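Local coordinates for phosphotriesterase homology protein (Escherichia coli, PDB 1BF6) that hydrolyses phosphorylated glyceryl acetates, and also aromatic acetates and propionates, using two zinc ions bound in a TIM barrel, at residues 185-190 with 207-212; 239-244 with 257-262. One frame throughout, in Å; residues are numbered along the deposited sequence.

Interaction 1: residues 185-190 with 207-212. With ZN (zinc ion), chain D; SO4 (sulfate ion), chain E; SO4 (sulfate ion), chain F.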
ATOM      1  N   HIS A 185      -3.405   3.147  -5.388  1.00  7.04           N
ATOM      2  CA  HIS A 185      -4.653   3.090  -6.151  1.00  5.96           C
ATOM      3  C   HIS A 185      -4.735   3.942  -7.402  1.00  6.42           C
ATOM      4  O   HIS A 185      -5.709   4.666  -7.597  1.00  7.80           O
ATOM      5  CB  HIS A 185      -5.848   3.432  -5.259  1.00  6.88           C
ATOM      6  CG  HIS A 185      -5.749   2.870  -3.886  1.00  7.97           C
ATOM      7  ND1 HIS A 185      -5.230   1.632  -3.590  1.00  7.21           N
ATOM      8  CD2 HIS A 185      -6.051   3.440  -2.695  1.00  6.12           C
ATOM      9  CE1 HIS A 185      -5.214   1.504  -2.278  1.00  8.97           C
ATOM     10  NE2 HIS A 185      -5.709   2.585  -1.726  1.00  6.64           N
ATOM     11  N   CYS A 186      -3.734   3.856  -8.272  1.00  7.52           N
ATOM     12  CA  CYS A 186      -3.770   4.635  -9.506  1.00  6.99           C
ATOM     13  C   CYS A 186      -4.529   3.892 -10.600  1.00  6.47           C
ATOM     14  O   CYS A 186      -4.735   4.428 -11.688  1.00  5.62           O
ATOM     15  CB  CYS A 186      -2.351   4.916 -10.009  1.00  9.52           C
ATOM     16  SG  CYS A 186      -1.342   5.924  -8.908  1.00  8.76           S
ATOM     17  N   ASP A 187      -4.992   2.689 -10.266  1.00  8.27           N
ATOM     18  CA  ASP A 187      -5.673   1.809 -11.220  1.00  9.68           C
ATOM     19  C   ASP A 187      -7.179   1.551 -10.996  1.00 10.23           C
ATOM     20  O   ASP A 187      -7.637   0.414 -11.099  1.00  9.90           O
ATOM     21  CB  ASP A 187      -4.911   0.472 -11.267  1.00  7.36           C
ATOM     22  CG  ASP A 187      -4.957  -0.283  -9.937  1.00  8.19           C
ATOM     23  OD1 ASP A 187      -5.196   0.349  -8.877  1.00  8.14           O
ATOM     24  OD2 ASP A 187      -4.754  -1.523  -9.931  1.00  5.70           O
ATOM     25  N   LEU A 188      -7.947   2.600 -10.717  1.00 10.46           N
ATOM     26  CA  LEU A 188      -9.394   2.452 -10.520  1.00 11.56           C
ATOM     27  C   LEU A 188     -10.213   3.155 -11.611  1.00 12.48           C
ATOM     28  O   LEU A 188     -11.441   3.208 -11.554  1.00 12.74           O
ATOM     29  CB  LEU A 188      -9.801   2.914  -9.115  1.00 10.28           C
ATOM     30  CG  LEU A 188      -9.417   1.930  -8.011  1.00 11.10           C
ATOM     31  CD1 LEU A 188      -9.523   2.562  -6.626  1.00 11.27           C
ATOM     32  CD2 LEU A 188     -10.294   0.701  -8.118  1.00 12.05           C
ATOM     33  N   LYS A 189      -9.518   3.647 -12.631  1.00 13.95           N
ATOM     34  CA  LYS A 189     -10.131   4.327 -13.770  1.00 14.51           C
ATOM     35  C   LYS A 189      -9.047   4.545 -14.828  1.00 14.38           C
ATOM     36  O   LYS A 189      -7.866   4.281 -14.565  1.00 15.20           O
ATOM     37  CB  LYS A 189     -10.713   5.684 -13.348  1.00 14.93           C
ATOM     38  CG  LYS A 189      -9.665   6.709 -12.964  1.00 15.69           C
ATOM     39  CD  LYS A 189     -10.272   8.074 -12.796  1.00 18.38           C
ATOM     40  CE  LYS A 189      -9.256   9.045 -12.240  1.00 18.47           C
ATOM     41  NZ  LYS A 189      -9.883  10.363 -11.989  1.00 23.46           N
ATOM     42  N   ASP A 190      -9.454   4.961 -16.031  1.00 15.02           N
ATOM     43  CA  ASP A 190      -8.513   5.256 -17.111  1.00 17.52           C
ATOM     44  C   ASP A 190      -7.786   6.453 -16.514  1.00 17.69           C
ATOM     45  O   ASP A 190      -8.364   7.530 -16.368  1.00 17.36           O
ATOM     46  CB  ASP A 190      -9.255   5.642 -18.404  1.00 19.81           C
ATOM     47  CG  ASP A 190     -10.009   4.455 -19.046  1.00 22.61           C
ATOM     48  OD1 ASP A 190      -9.819   3.303 -18.609  1.00 22.63           O
ATOM     49  OD2 ASP A 190     -10.794   4.678 -19.998  1.00 24.98           O
ATOM     50  N   PHE A 207      -0.502  -0.126  -9.026  1.00  7.92           N
ATOM     51  CA  PHE A 207      -1.679  -0.761  -9.603  1.00  7.32           C
ATOM     52  C   PHE A 207      -1.897  -1.801  -8.506  1.00  6.35           C
ATOM     53  O   PHE A 207      -1.402  -2.936  -8.584  1.00  6.87           O
ATOM     54  CB  PHE A 207      -1.358  -1.431 -10.955  1.00  7.75           C
ATOM     55  CG  PHE A 207      -1.251  -0.462 -12.119  1.00 11.34           C
ATOM     56  CD1 PHE A 207      -0.361   0.622 -12.082  1.00 10.62           C
ATOM     57  CD2 PHE A 207      -2.034  -0.636 -13.262  1.00  9.72           C
ATOM     58  CE1 PHE A 207      -0.263   1.514 -13.164  1.00 11.98           C
ATOM     59  CE2 PHE A 207      -1.942   0.247 -14.345  1.00 10.00           C
ATOM     60  CZ  PHE A 207      -1.053   1.328 -14.297  1.00 10.16           C
ATOM     61  N   ASP A 208      -2.566  -1.371  -7.437  1.00  6.20           N
ATOM     62  CA  ASP A 208      -2.798  -2.218  -6.259  1.00  6.58           C
ATOM     63  C   ASP A 208      -4.240  -2.641  -5.969  1.00  5.98           C
ATOM     64  O   ASP A 208      -4.530  -3.093  -4.854  1.00  6.82           O
ATOM     65  CB  ASP A 208      -2.219  -1.547  -5.002  1.00  8.40           C
ATOM     66  CG  ASP A 208      -2.685  -0.107  -4.835  1.00  8.42           C
ATOM     67  OD1 ASP A 208      -3.785   0.238  -5.312  1.00  6.40           O
ATOM     68  OD2 ASP A 208      -1.922   0.698  -4.253  1.00  8.04           O
ATOM     69  N   THR A 209      -5.133  -2.460  -6.936  1.00  7.32           N
ATOM     70  CA  THR A 209      -6.528  -2.868  -6.761  1.00  7.92           C
ATOM     71  C   THR A 209      -6.850  -4.012  -7.747  1.00  9.87           C
ATOM     72  O   THR A 209      -7.998  -4.193  -8.178  1.00  7.68           O
ATOM     73  CB  THR A 209      -7.508  -1.688  -6.943  1.00  8.22           C
ATOM     74  OG1 THR A 209      -7.357  -1.109  -8.244  1.00  8.37           O
ATOM     75  CG2 THR A 209      -7.263  -0.604  -5.869  1.00  9.24           C
ATOM     76  N   ILE A 210      -5.807  -4.764  -8.099  1.00  8.39           N
ATOM     77  CA  ILE A 210      -5.930  -5.897  -9.012  1.00  9.31           C
ATOM     78  C   ILE A 210      -6.968  -6.873  -8.467  1.00 10.25           C
ATOM     79  O   ILE A 210      -6.916  -7.240  -7.294  1.00  9.67           O
ATOM     80  CB  ILE A 210      -4.566  -6.600  -9.172  1.00  9.09           C
ATOM     81  CG1 ILE A 210      -3.639  -5.732 -10.035  1.00  9.12           C
ATOM     82  CG2 ILE A 210      -4.734  -7.996  -9.783  1.00  9.86           C
ATOM     83  CD1 ILE A 210      -2.157  -6.051  -9.857  1.00  8.21           C
ATOM     84  N   GLY A 211      -7.921  -7.259  -9.319  1.00 11.60           N
ATOM     85  CA  GLY A 211      -8.967  -8.185  -8.901  1.00 12.95           C
ATOM     86  C   GLY A 211     -10.277  -7.509  -8.520  1.00 12.40           C
ATOM     87  O   GLY A 211     -11.308  -8.173  -8.424  1.00 11.57           O
ATOM     88  N   LYS A 212     -10.243  -6.195  -8.294  1.00 11.17           N
ATOM     89  CA  LYS A 212     -11.441  -5.436  -7.922  1.00 10.95           C
ATOM     90  C   LYS A 212     -12.118  -4.951  -9.194  1.00 11.71           C
ATOM     91  O   LYS A 212     -12.276  -3.755  -9.438  1.00 11.25           O
ATOM     92  CB  LYS A 212     -11.065  -4.278  -6.978  1.00 10.15           C
ATOM     93  CG  LYS A 212     -10.351  -4.794  -5.722  1.00  9.01           C
ATOM     94  CD  LYS A 212     -10.235  -3.798  -4.575  1.00 10.83           C
ATOM     95  CE  LYS A 212      -9.651  -4.516  -3.368  1.00  7.53           C
ATOM     96  NZ  LYS A 212      -9.661  -3.669  -2.152  1.00 15.34           N
TER
HETATM   97 ZN    ZN D 293      -6.230   2.600   0.388  1.00 15.00          ZN
HETATM   98  S   SO4 E 294      -8.352  13.549 -10.655  1.00 33.48           S
HETATM   99  O1  SO4 E 294      -9.789  13.715 -10.862  1.00 35.11           O
HETATM  100  O2  SO4 E 294      -7.964  14.076  -9.273  1.00 31.80           O
HETATM  101  O3  SO4 E 294      -7.907  12.061 -10.716  1.00 33.28           O
HETATM  102  O4  SO4 E 294      -7.605  14.281 -11.770  1.00 33.13           O
HETATM  103  S   SO4 F 295     -13.125  -2.355  -0.642  1.00 55.95           S
HETATM  104  O1  SO4 F 295     -14.585  -2.324  -0.661  1.00 57.18           O
HETATM  105  O2  SO4 F 295     -12.649  -2.426   0.805  1.00 55.43           O
HETATM  106  O3  SO4 F 295     -12.536  -3.593  -1.375  1.00 55.38           O
HETATM  107  O4  SO4 F 295     -12.585  -1.120  -1.359  1.00 56.19           O

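Interaction 2: residues 239-244 with 257-262. With ZN (zinc ion), chain C; SO4 (sulfate ion), chain F.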
ATOM      1  N   LEU A 239       2.952  -3.336  -7.772  1.00  5.26           N
ATOM      2  CA  LEU A 239       1.657  -4.025  -7.813  1.00  5.75           C
ATOM      3  C   LEU A 239       1.181  -4.632  -6.507  1.00  4.95           C
ATOM      4  O   LEU A 239       1.984  -4.974  -5.640  1.00  4.80           O
ATOM      5  CB  LEU A 239       1.744  -5.175  -8.842  1.00  7.32           C
ATOM      6  CG  LEU A 239       2.338  -4.905 -10.235  1.00  7.80           C
ATOM      7  CD1 LEU A 239       2.496  -6.233 -10.987  1.00  9.66           C
ATOM      8  CD2 LEU A 239       1.477  -3.958 -11.028  1.00  7.21           C
ATOM      9  N   SER A 240      -0.144  -4.809  -6.407  1.00  4.82           N
ATOM     10  CA  SER A 240      -0.777  -5.431  -5.244  1.00  6.13           C
ATOM     11  C   SER A 240      -2.287  -5.681  -5.447  1.00  4.31           C
ATOM     12  O   SER A 240      -2.847  -5.331  -6.488  1.00  5.53           O
ATOM     13  CB  SER A 240      -0.533  -4.609  -3.967  1.00  2.59           C
ATOM     14  OG  SER A 240       0.120  -5.404  -2.984  1.00  3.80           O
ATOM     15  N   MET A 241      -2.915  -6.285  -4.439  1.00  8.52           N
ATOM     16  CA  MET A 241      -4.348  -6.622  -4.445  1.00  9.39           C
ATOM     17  C   MET A 241      -5.179  -5.737  -3.495  1.00 10.14           C
ATOM     18  O   MET A 241      -6.401  -5.593  -3.656  1.00  7.73           O
ATOM     19  CB  MET A 241      -4.531  -8.078  -3.984  1.00 10.60           C
ATOM     20  CG  MET A 241      -3.743  -9.128  -4.767  1.00 12.80           C
ATOM     21  SD  MET A 241      -4.285  -9.203  -6.442  1.00 15.61           S
ATOM     22  CE  MET A 241      -5.929  -9.866  -6.204  1.00 15.37           C
ATOM     23  N   ASP A 242      -4.512  -5.173  -2.487  1.00  9.06           N
ATOM     24  CA  ASP A 242      -5.173  -4.362  -1.460  1.00  8.85           C
ATOM     25  C   ASP A 242      -6.337  -5.150  -0.820  1.00  9.57           C
ATOM     26  O   ASP A 242      -7.483  -4.668  -0.809  1.00  9.82           O
ATOM     27  CB  ASP A 242      -5.685  -3.033  -2.026  1.00  5.65           C
ATOM     28  CG  ASP A 242      -6.207  -2.095  -0.944  1.00  5.73           C
ATOM     29  OD1 ASP A 242      -5.870  -2.301   0.244  1.00  2.79           O
ATOM     30  OD2 ASP A 242      -6.964  -1.181  -1.284  1.00  9.13           O
ATOM     31  N   ILE A 243      -6.047  -6.372  -0.356  1.00  9.67           N
ATOM     32  CA  ILE A 243      -7.051  -7.217   0.310  1.00 10.95           C
ATOM     33  C   ILE A 243      -7.477  -6.475   1.589  1.00 11.55           C
ATOM     34  O   ILE A 243      -6.623  -6.003   2.354  1.00 10.65           O
ATOM     35  CB  ILE A 243      -6.482  -8.614   0.677  1.00 10.72           C
ATOM     36  CG1 ILE A 243      -6.136  -9.407  -0.592  1.00 14.41           C
ATOM     37  CG2 ILE A 243      -7.457  -9.382   1.550  1.00  9.31           C
ATOM     38  CD1 ILE A 243      -7.298  -9.596  -1.545  1.00 13.96           C
ATOM     39  N   THR A 244      -8.789  -6.373   1.802  1.00 10.54           N
ATOM     40  CA  THR A 244      -9.343  -5.652   2.950  1.00 11.43           C
ATOM     41  C   THR A 244     -10.519  -6.349   3.650  1.00 12.94           C
ATOM     42  O   THR A 244     -10.880  -5.971   4.761  1.00 10.95           O
ATOM     43  CB  THR A 244      -9.867  -4.255   2.518  1.00 11.54           C
ATOM     44  OG1 THR A 244     -10.882  -4.409   1.518  1.00 13.04           O
ATOM     45  CG2 THR A 244      -8.751  -3.375   1.948  1.00  7.73           C
ATOM     46  N   TYR A 257      -4.832 -13.400  -1.841  1.00  9.09           N
ATOM     47  CA  TYR A 257      -3.672 -12.572  -2.187  1.00 10.75           C
ATOM     48  C   TYR A 257      -2.922 -13.109  -3.403  1.00  9.64           C
ATOM     49  O   TYR A 257      -2.510 -12.336  -4.272  1.00 11.60           O
ATOM     50  CB  TYR A 257      -2.683 -12.495  -1.021  1.00 11.57           C
ATOM     51  CG  TYR A 257      -3.247 -11.919   0.253  1.00 10.17           C
ATOM     52  CD1 TYR A 257      -3.974 -12.714   1.129  1.00  8.72           C
ATOM     53  CD2 TYR A 257      -3.036 -10.577   0.590  1.00 10.24           C
ATOM     54  CE1 TYR A 257      -4.481 -12.205   2.300  1.00 10.22           C
ATOM     55  CE2 TYR A 257      -3.540 -10.047   1.773  1.00  7.58           C
ATOM     56  CZ  TYR A 257      -4.262 -10.872   2.622  1.00 11.30           C
ATOM     57  OH  TYR A 257      -4.777 -10.382   3.793  1.00 10.95           O
ATOM     58  N   ASP A 258      -2.764 -14.431  -3.473  1.00 10.65           N
ATOM     59  CA  ASP A 258      -2.041 -15.044  -4.591  1.00  8.27           C
ATOM     60  C   ASP A 258      -2.739 -14.996  -5.945  1.00  8.62           C
ATOM     61  O   ASP A 258      -2.231 -15.543  -6.915  1.00 10.85           O
ATOM     62  CB  ASP A 258      -1.573 -16.465  -4.252  1.00  8.04           C
ATOM     63  CG  ASP A 258      -2.718 -17.481  -4.162  1.00 11.06           C
ATOM     64  OD1 ASP A 258      -3.914 -17.114  -4.207  1.00  8.83           O
ATOM     65  OD2 ASP A 258      -2.391 -18.676  -4.028  1.00 13.46           O
ATOM     66  N   TYR A 259      -3.912 -14.363  -6.003  1.00  8.35           N
ATOM     67  CA  TYR A 259      -4.639 -14.197  -7.259  1.00  7.58           C
ATOM     68  C   TYR A 259      -3.722 -13.428  -8.211  1.00  9.33           C
ATOM     69  O   TYR A 259      -3.771 -13.608  -9.424  1.00  8.17           O
ATOM     70  CB  TYR A 259      -5.921 -13.392  -7.024  1.00  7.04           C
ATOM     71  CG  TYR A 259      -6.694 -13.047  -8.264  1.00  6.78           C
ATOM     72  CD1 TYR A 259      -6.438 -11.872  -8.978  1.00  8.42           C
ATOM     73  CD2 TYR A 259      -7.727 -13.870  -8.705  1.00  9.33           C
ATOM     74  CE1 TYR A 259      -7.201 -11.529 -10.100  1.00  9.97           C
ATOM     75  CE2 TYR A 259      -8.492 -13.536  -9.814  1.00 10.95           C
ATOM     76  CZ  TYR A 259      -8.225 -12.370 -10.503  1.00 12.11           C
ATOM     77  OH  TYR A 259      -8.994 -12.059 -11.594  1.00 17.20           O
ATOM     78  N   LEU A 260      -2.888 -12.560  -7.641  1.00  8.70           N
ATOM     79  CA  LEU A 260      -1.954 -11.765  -8.429  1.00  8.94           C
ATOM     80  C   LEU A 260      -1.052 -12.677  -9.256  1.00  7.45           C
ATOM     81  O   LEU A 260      -0.805 -12.413 -10.431  1.00  8.25           O
ATOM     82  CB  LEU A 260      -1.082 -10.907  -7.496  1.00 10.05           C
ATOM     83  CG  LEU A 260      -0.017 -10.018  -8.143  1.00 11.59           C
ATOM     84  CD1 LEU A 260      -0.667  -8.944  -8.986  1.00 13.84           C
ATOM     85  CD2 LEU A 260       0.854  -9.383  -7.059  1.00 14.29           C
ATOM     86  N   LEU A 261      -0.604 -13.768  -8.644  1.00  8.40           N
ATOM     87  CA  LEU A 261       0.311 -14.699  -9.305  1.00 11.16           C
ATOM     88  C   LEU A 261      -0.349 -15.872 -10.033  1.00 12.11           C
ATOM     89  O   LEU A 261       0.167 -16.348 -11.051  1.00 10.60           O
ATOM     90  CB  LEU A 261       1.349 -15.191  -8.287  1.00 11.49           C
ATOM     91  CG  LEU A 261       2.203 -14.036  -7.721  1.00 12.09           C
ATOM     92  CD1 LEU A 261       2.975 -14.455  -6.499  1.00 10.75           C
ATOM     93  CD2 LEU A 261       3.129 -13.490  -8.801  1.00 13.53           C
ATOM     94  N   THR A 262      -1.491 -16.327  -9.526  1.00 11.54           N
ATOM     95  CA  THR A 262      -2.197 -17.454 -10.140  1.00 10.76           C
ATOM     96  C   THR A 262      -3.053 -17.012 -11.316  1.00 10.46           C
ATOM     97  O   THR A 262      -3.282 -17.790 -12.248  1.00 10.92           O
ATOM     98  CB  THR A 262      -3.116 -18.185  -9.133  1.00 10.77           C
ATOM     99  OG1 THR A 262      -4.168 -17.303  -8.716  1.00  9.25           O
ATOM    100  CG2 THR A 262      -2.329 -18.664  -7.921  1.00 12.63           C
TER
HETATM  101 ZN    ZN C   1      -5.409  -0.392   1.651  1.00 12.00          ZN
HETATM  102  S   SO4 F 295     -13.125  -2.355  -0.642  1.00 55.95           S
HETATM  103  O1  SO4 F 295     -14.585  -2.324  -0.661  1.00 57.18           O
HETATM  104  O2  SO4 F 295     -12.649  -2.426   0.805  1.00 55.43           O
HETATM  105  O3  SO4 F 295     -12.536  -3.593  -1.375  1.00 55.38           O
HETATM  106  O4  SO4 F 295     -12.585  -1.120  -1.359  1.00 56.19           O

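Interaction 1: residues 185-190 with 207-212
H185 and D208 show how a metal-binding histidine is fixed from behind by a carboxylate on the next barrel loop. Followed outward from the backbone, CB of H185 lies 3.8 Å from D208 OD1 and CG comes slightly nearer to the same oxygen. ND1 then makes a short hydrogen bond to OD1 of D208, 2.6 Å with an N-H...O angle of 154°, reaching the oxygen from above the carboxylate plane; ring and carboxylate are turned 62° apart. CE1 lies between the two partners, near both D208 OD1 and the zinc ion, while CD2 faces the zinc. At the far side of the ring NE2 of H185 binds this zinc ion at 2.2 Å, alongside H157 and E124. The backbone N of H185 also donates to OD2 of D208 on its syn side, at 3.1 Å; the carboxylate thus holds both main chain and ring, and together with the zinc bond at NE2 it fixes the ring's rotation.

D187 repeats the scheme in the reverse direction. Its CG sits between the backbone N and the carbonyl carbon (chi1 65°), which turns the carboxylate onto the loop at T209. OG1 of T209 donates to OD1 of D187 at 2.7 Å from above the carboxylate plane, while the backbone N of T209 uses the syn lone pair of OD2 at 3.2 Å. R221 adds a salt bridge to this buried acid. D187 and T209 thus tie together two loops that follow successive TIM-barrel strands, beside H185-D208, a first-shell ligand with its second-shell acceptor at the binuclear zinc site of the phosphotriesterase family.

Interaction 2: residues 239-244 with 257-262
I243 and Y257 meet where the loop after strand 237-239 of the TIM barrel packs against Y257 and the first turn of helix 259-270, an example of an active-site loop backed by apolar side chains. No hydrogen bond joins the two segments, and the fit is one of shape. The packing is tight at I243, whose CG1 makes a CH-pi contact over one face of the Y257 ring, 3.7 Å from the centroid and 21° off the ring normal. CB of I243 rests 3.5 Å from CE2 of Y257, and CG2 continues along the ring toward the hydroxyl, which is hydrogen-bonded to the carbonyl of H13, a zinc ligand. With Y257 cut back to an alanine, I243 would probably lose the ring face it lies on, and the H13 carbonyl its hydroxyl partner.

M241 fills the middle and packs as closely. Its chain is bent at chi2 (-64°) and again at chi3 (-68°), which folds the thioether back against the helix start: SD lies 3.8 Å from CB of L260, and CE reaches CD1 of Y259 at 3.5 Å. Packing is looser beyond, where CB of L239 and CD1 of L260 are 4.5 Å apart and L282 of helix 275-289 touches both leucines.

The other face of the 239-244 loop is polar. While M241 and I243 direct their side chains to the 257-262 segment, D242 between them turns away into the active site, and a sulfate, probably from the crystallisation liquor, accepts a hydrogen bond from T244. OD1 of D242 binds a zinc ion at 2.4 Å.

Read from the N terminus, the chain leaves strand 181-183 into the first loop, passes through helix 192-200 and strand 204-207, and interaction 1 closes this excursion by joining the loops after two neighbouring parallel strands. After helix 218-230 and strand 237-239, interaction 2 opens; it closes a loop that holds no regular helix or strand and ties it to the start of helix 259-270. The contacts therefore follow in series, neither nested nor crossed. They nevertheless touch: K212 NZ lies 2.7 Å from D242 O, a probable hydrogen bond, and F207 O probably accepts from S240 N. Interaction 1 joins two successive loops beside the zinc ions, and interaction 2 ties the next one to helix 259-270.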